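Local coordinates for haloacid dehalogenase-like hydrolase (Bacteroides thetaiotaomicron, PDB 4JB3), which removes phosphate from D-ribitol 5-phosphate and D-ribitol 1-phosphate, and also dephosphorylates the riboflavin precursor 5-amino-6-(5-phospho-D-ribitylamino)uracil, at residues Tyr62-Lys75 with Tyr160-Pro172. Sequence-based numbering, arbitrary orientation.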
loop_
_atom_site.group_PDB
_atom_site.type_symbol
_atom_site.label_atom_id
_atom_site.label_comp_id
_atom_site.label_asym_id
_atom_site.label_seq_id
_atom_site.Cartn_x
_atom_site.Cartn_y
_atom_site.Cartn_z
ATOM N N TYR A 62 -4.506 7.854 -4.640
ATOM C CA TYR A 62 -3.215 7.387 -5.164
ATOM C C TYR A 62 -2.013 8.210 -4.740
ATOM O O TYR A 62 -0.925 7.669 -4.547
ATOM C CB TYR A 62 -3.238 7.356 -6.694
ATOM C CG TYR A 62 -4.382 6.572 -7.279
ATOM C CD1 TYR A 62 -4.445 5.191 -7.145
ATOM C CD2 TYR A 62 -5.396 7.214 -7.968
ATOM C CE1 TYR A 62 -5.495 4.473 -7.684
ATOM C CE2 TYR A 62 -6.447 6.507 -8.515
ATOM C CZ TYR A 62 -6.494 5.143 -8.363
ATOM O OH TYR A 62 -7.543 4.439 -8.909
ATOM N N HIS A 63 -2.208 9.518 -4.628
ATOM C CA HIS A 63 -1.120 10.442 -4.352
ATOM C C HIS A 63 -1.656 11.650 -3.594
ATOM O O HIS A 63 -2.346 12.497 -4.166
ATOM C CB HIS A 63 -0.480 10.889 -5.673
ATOM C CG HIS A 63 0.693 11.802 -5.508
ATOM N ND1 HIS A 63 1.987 11.338 -5.376
ATOM C CD2 HIS A 63 0.773 13.153 -5.467
ATOM C CE1 HIS A 63 2.809 12.366 -5.251
ATOM N NE2 HIS A 63 2.097 13.478 -5.305
ATOM N N GLN A 64 -1.335 11.736 -2.305
ATOM C CA GLN A 64 -1.805 12.856 -1.502
ATOM C C GLN A 64 -1.064 14.133 -1.858
ATOM O O GLN A 64 0.002 14.085 -2.474
ATOM C CB GLN A 64 -1.641 12.563 -0.009
ATOM C CG GLN A 64 -2.199 11.214 0.440
ATOM C CD GLN A 64 -3.642 10.997 0.041
ATOM O OE1 GLN A 64 -4.433 11.942 -0.058
ATOM N NE2 GLN A 64 -3.992 9.743 -0.210
ATOM N N THR A 65 -1.647 15.268 -1.477
ATOM C CA THR A 65 -1.015 16.570 -1.645
ATOM C C THR A 65 -1.030 17.328 -0.319
ATOM O O THR A 65 -1.580 16.836 0.677
ATOM C CB THR A 65 -1.729 17.415 -2.711
ATOM O OG1 THR A 65 -3.088 17.630 -2.311
ATOM C CG2 THR A 65 -1.705 16.699 -4.054
ATOM N N GLY A 66 -0.425 18.511 -0.302
ATOM C CA GLY A 66 -0.414 19.326 0.904
ATOM C C GLY A 66 0.225 18.621 2.089
ATOM O O GLY A 66 1.197 17.879 1.926
ATOM N N ILE A 67 -0.330 18.829 3.280
ATOM C CA ILE A 67 0.240 18.225 4.476
ATOM C C ILE A 67 0.087 16.703 4.479
ATOM O O ILE A 67 0.841 15.995 5.152
ATOM C CB ILE A 67 -0.330 18.824 5.786
ATOM C CG1 ILE A 67 -1.847 18.605 5.868
ATOM C CG2 ILE A 67 0.038 20.286 5.905
ATOM C CD1 ILE A 67 -2.419 18.937 7.239
ATOM N N PHE A 68 -0.889 16.202 3.730
ATOM C CA PHE A 68 -1.067 14.761 3.587
ATOM C C PHE A 68 0.104 14.152 2.828
ATOM O O PHE A 68 0.624 13.117 3.234
ATOM C CB PHE A 68 -2.417 14.448 2.923
ATOM C CG PHE A 68 -3.601 14.787 3.789
ATOM C CD1 PHE A 68 -4.078 16.091 3.863
ATOM C CD2 PHE A 68 -4.229 13.795 4.537
ATOM C CE1 PHE A 68 -5.163 16.403 4.679
ATOM C CE2 PHE A 68 -5.315 14.097 5.348
ATOM C CZ PHE A 68 -5.775 15.405 5.421
ATOM N N GLN A 69 0.528 14.807 1.750
ATOM C CA GLN A 69 1.741 14.400 1.040
ATOM C C GLN A 69 2.968 14.515 1.930
ATOM O O GLN A 69 3.814 13.614 1.958
ATOM C CB GLN A 69 1.948 15.247 -0.211
ATOM C CG GLN A 69 3.312 15.053 -0.866
ATOM C CD GLN A 69 3.394 15.700 -2.229
ATOM O OE1 GLN A 69 2.613 16.595 -2.549
ATOM N NE2 GLN A 69 4.332 15.239 -3.052
ATOM N N GLU A 70 3.078 15.631 2.646
ATOM C CA GLU A 70 4.228 15.836 3.515
ATOM C C GLU A 70 4.351 14.720 4.547
ATOM O O GLU A 70 5.453 14.241 4.822
ATOM C CB GLU A 70 4.194 17.222 4.182
ATOM C CG GLU A 70 4.524 18.347 3.217
ATOM C CD GLU A 70 4.227 19.717 3.783
ATOM O OE1 GLU A 70 3.826 19.798 4.958
ATOM O OE2 GLU A 70 4.387 20.715 3.050
ATOM N N LEU A 71 3.221 14.284 5.102
ATOM C CA LEU A 71 3.225 13.164 6.033
ATOM C C LEU A 71 3.692 11.890 5.336
ATOM O O LEU A 71 4.558 11.167 5.850
ATOM C CB LEU A 71 1.828 12.949 6.621
ATOM C CG LEU A 71 1.678 11.710 7.507
ATOM C CD1 LEU A 71 2.422 11.935 8.832
ATOM C CD2 LEU A 71 0.206 11.367 7.719
ATOM N N GLU A 72 3.176 11.631 4.143
ATOM C CA GLU A 72 3.524 10.389 3.453
ATOM C C GLU A 72 4.940 10.393 2.877
ATOM O O GLU A 72 5.457 9.344 2.490
ATOM C CB GLU A 72 2.450 10.011 2.426
ATOM C CG GLU A 72 1.092 9.818 3.118
ATOM C CD GLU A 72 0.253 8.697 2.539
ATOM O OE1 GLU A 72 0.218 8.518 1.296
ATOM O OE2 GLU A 72 -0.392 7.983 3.349
ATOM N N GLU A 73 5.579 11.557 2.852
ATOM C CA GLU A 73 6.986 11.644 2.441
ATOM C C GLU A 73 7.944 11.790 3.620
ATOM O O GLU A 73 9.155 11.907 3.428
ATOM C CB GLU A 73 7.188 12.790 1.450
ATOM C CG GLU A 73 6.506 12.515 0.137
ATOM C CD GLU A 73 6.603 13.637 -0.864
ATOM O OE1 GLU A 73 7.191 14.700 -0.553
ATOM O OE2 GLU A 73 6.083 13.452 -1.984
ATOM N N GLY A 74 7.400 11.795 4.832
ATOM C CA GLY A 74 8.225 11.909 6.021
ATOM C C GLY A 74 8.712 13.320 6.292
ATOM O O GLY A 74 9.576 13.515 7.146
ATOM N N LYS A 75 8.163 14.299 5.574
ATOM C CA LYS A 75 8.568 15.692 5.755
ATOM C C LYS A 75 7.869 16.308 6.954
ATOM O O LYS A 75 8.367 17.271 7.551
ATOM C CB LYS A 75 8.292 16.486 4.484
ATOM C CG LYS A 75 9.124 16.001 3.310
ATOM C CD LYS A 75 8.846 16.799 2.049
ATOM C CE LYS A 75 9.722 16.314 0.901
ATOM N NZ LYS A 75 9.556 17.143 -0.325
ATOM N N TYR A 160 9.051 -1.278 1.741
ATOM C CA TYR A 160 9.563 0.014 1.312
ATOM C C TYR A 160 8.432 1.024 1.438
ATOM O O TYR A 160 7.466 1.015 0.667
ATOM C CB TYR A 160 10.103 -0.051 -0.123
ATOM C CG TYR A 160 11.291 -0.977 -0.248
ATOM C CD1 TYR A 160 12.572 -0.515 -0.010
ATOM C CD2 TYR A 160 11.131 -2.328 -0.560
ATOM C CE1 TYR A 160 13.669 -1.359 -0.108
ATOM C CE2 TYR A 160 12.229 -3.179 -0.659
ATOM C CZ TYR A 160 13.489 -2.690 -0.435
ATOM O OH TYR A 160 14.579 -3.529 -0.529
ATOM N N LEU A 161 8.573 1.903 2.425
ATOM C CA LEU A 161 7.494 2.797 2.851
ATOM C C LEU A 161 7.851 4.229 2.497
ATOM O O LEU A 161 8.921 4.720 2.874
ATOM C CB LEU A 161 7.301 2.675 4.371
ATOM C CG LEU A 161 7.095 1.245 4.892
ATOM C CD1 LEU A 161 6.967 1.233 6.412
ATOM C CD2 LEU A 161 5.861 0.638 4.245
ATOM N N SER A 162 6.947 4.905 1.792
ATOM C CA SER A 162 7.207 6.267 1.321
ATOM C C SER A 162 7.727 7.207 2.412
ATOM O O SER A 162 8.669 7.967 2.183
ATOM C CB SER A 162 5.937 6.852 0.698
ATOM O OG SER A 162 4.902 6.916 1.666
ATOM N N TYR A 163 7.119 7.161 3.594
ATOM C CA TYR A 163 7.441 8.141 4.636
ATOM C C TYR A 163 8.836 7.946 5.223
ATOM O O TYR A 163 9.390 8.859 5.847
ATOM C CB TYR A 163 6.361 8.176 5.723
ATOM C CG TYR A 163 6.299 6.979 6.640
ATOM C CD1 TYR A 163 7.024 6.948 7.823
ATOM C CD2 TYR A 163 5.489 5.888 6.337
ATOM C CE1 TYR A 163 6.953 5.853 8.676
ATOM C CE2 TYR A 163 5.395 4.796 7.191
ATOM C CZ TYR A 163 6.131 4.786 8.351
ATOM O OH TYR A 163 6.054 3.703 9.209
ATOM N N GLN A 164 9.415 6.770 5.010
ATOM C CA GLN A 164 10.772 6.519 5.472
ATOM C C GLN A 164 11.797 6.806 4.388
ATOM O O GLN A 164 12.991 6.889 4.664
ATOM C CB GLN A 164 10.904 5.072 5.927
ATOM C CG GLN A 164 10.077 4.763 7.145
ATOM C CD GLN A 164 10.388 3.397 7.701
ATOM O OE1 GLN A 164 10.608 2.455 6.951
ATOM N NE2 GLN A 164 10.424 3.286 9.023
ATOM N N LEU A 165 11.322 6.979 3.158
ATOM C CA LEU A 165 12.210 7.132 2.010
ATOM C C LEU A 165 12.243 8.538 1.413
ATOM O O LEU A 165 13.128 8.849 0.604
ATOM C CB LEU A 165 11.863 6.102 0.935
ATOM C CG LEU A 165 11.959 4.655 1.412
ATOM C CD1 LEU A 165 11.548 3.709 0.291
ATOM C CD2 LEU A 165 13.379 4.370 1.862
ATOM N N GLY A 166 11.286 9.384 1.789
ATOM C CA GLY A 166 11.322 10.784 1.388
ATOM C C GLY A 166 10.649 11.110 0.062
ATOM O O GLY A 166 10.757 12.242 -0.424
ATOM N N HIS A 167 9.969 10.134 -0.526
ATOM C CA HIS A 167 9.297 10.326 -1.814
ATOM C C HIS A 167 8.040 9.487 -1.826
ATOM O O HIS A 167 7.993 8.440 -1.176
ATOM C CB HIS A 167 10.180 9.839 -2.976
ATOM C CG HIS A 167 11.527 10.485 -3.038
ATOM N ND1 HIS A 167 11.757 11.667 -3.707
ATOM C CD2 HIS A 167 12.721 10.101 -2.528
ATOM C CE1 HIS A 167 13.033 11.992 -3.594
ATOM N NE2 HIS A 167 13.640 11.054 -2.890
ATOM N N THR A 168 7.030 9.925 -2.576
ATOM C CA THR A 168 5.842 9.112 -2.827
ATOM C C THR A 168 5.758 8.714 -4.293
ATOM O O THR A 168 6.125 9.506 -5.174
ATOM C CB THR A 168 4.538 9.849 -2.449
ATOM O OG1 THR A 168 4.609 11.209 -2.902
ATOM C CG2 THR A 168 4.339 9.831 -0.956
ATOM N N LYS A 169 5.273 7.498 -4.552
ATOM C CA LYS A 169 4.927 7.083 -5.912
ATOM C C LYS A 169 3.945 8.127 -6.439
ATOM O O LYS A 169 3.076 8.581 -5.692
ATOM C CB LYS A 169 4.258 5.704 -5.898
ATOM C CG LYS A 169 5.149 4.575 -5.364
ATOM C CD LYS A 169 4.429 3.227 -5.503
ATOM C CE LYS A 169 3.306 3.168 -4.513
ATOM N NZ LYS A 169 2.558 1.897 -4.587
ATOM N N PRO A 170 4.048 8.491 -7.724
ATOM C CA PRO A 170 4.847 7.839 -8.766
ATOM C C PRO A 170 6.240 8.433 -8.974
ATOM O O PRO A 170 6.774 8.296 -10.070
ATOM C CB PRO A 170 3.990 8.058 -10.015
ATOM C CG PRO A 170 3.424 9.437 -9.793
ATOM C CD PRO A 170 3.167 9.529 -8.297
ATOM N N ALA A 171 6.825 9.059 -7.958
ATOM C CA ALA A 171 8.184 9.581 -8.108
ATOM C C ALA A 171 9.143 8.446 -8.450
ATOM O O ALA A 171 9.164 7.423 -7.752
ATOM C CB ALA A 171 8.632 10.273 -6.835
ATOM N N PRO A 172 9.938 8.615 -9.519
ATOM C CA PRO A 172 10.870 7.553 -9.905
ATOM C C PRO A 172 11.846 7.241 -8.773
ATOM O O PRO A 172 12.315 6.108 -8.679
ATOM C CB PRO A 172 11.623 8.156 -11.096
ATOM C CG PRO A 172 10.705 9.191 -11.648
ATOM C CD PRO A 172 9.963 9.747 -10.461
HETATM O O HOH W 1 2.049 12.140 -1.941
HETATM O O HOH W 2 7.532 12.426 -3.985
HETATM O O HOH W 3 10.149 14.331 -1.917
#
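The C-terminal end of helix 66-72 meets the turn that follows strand 158-161, the backbones coming nearest where the CA atoms of G74 and Y163 lie 4.1 Å apart. G74 ends the helix in a Schellman motif, and a CB there would run into Y163 O. Beside it, E73 O receives a CA-H...O contact from G166 CA at 3.2 Å. S162 OG donates to E72 O at 2.6 Å, in the carbonyl plane on a lone pair, and is itself reached by the backbone N of T132. The side chain of E73 runs roughly perpendicular to that of T168. With chi1 at -68°, E73 CG stands anti to its carbonyl carbon, and the extended chain carries OE2 to T168 OG1, which binds the anti lone pair at 2.8 Å, while CG packs on T168 CG2. Q69 NE2 meets the same OE2 from above the carboxylate plane, water 2 joins OE2 to T168 N, and OE1 pairs with K75 NZ at 3.4 Å. With an alanine at E73, T168 OG1 and Q69 NE2 would probably lose their shared acceptor and K75 its salt-bridge partner. Farther along, H63 ND1 donates to K169 O at 3.0 Å, nearly straight and close to the ring plane. Water 1 lies over one face of this imidazole and bridges Q64 O to T168 OG1. K169 NZ forms salt bridges with D193 and D30, by similarity the nucleophile; the direct bond to K169 O and the links to T168 are consistent with holding this lysine's backbone in place beside the active site.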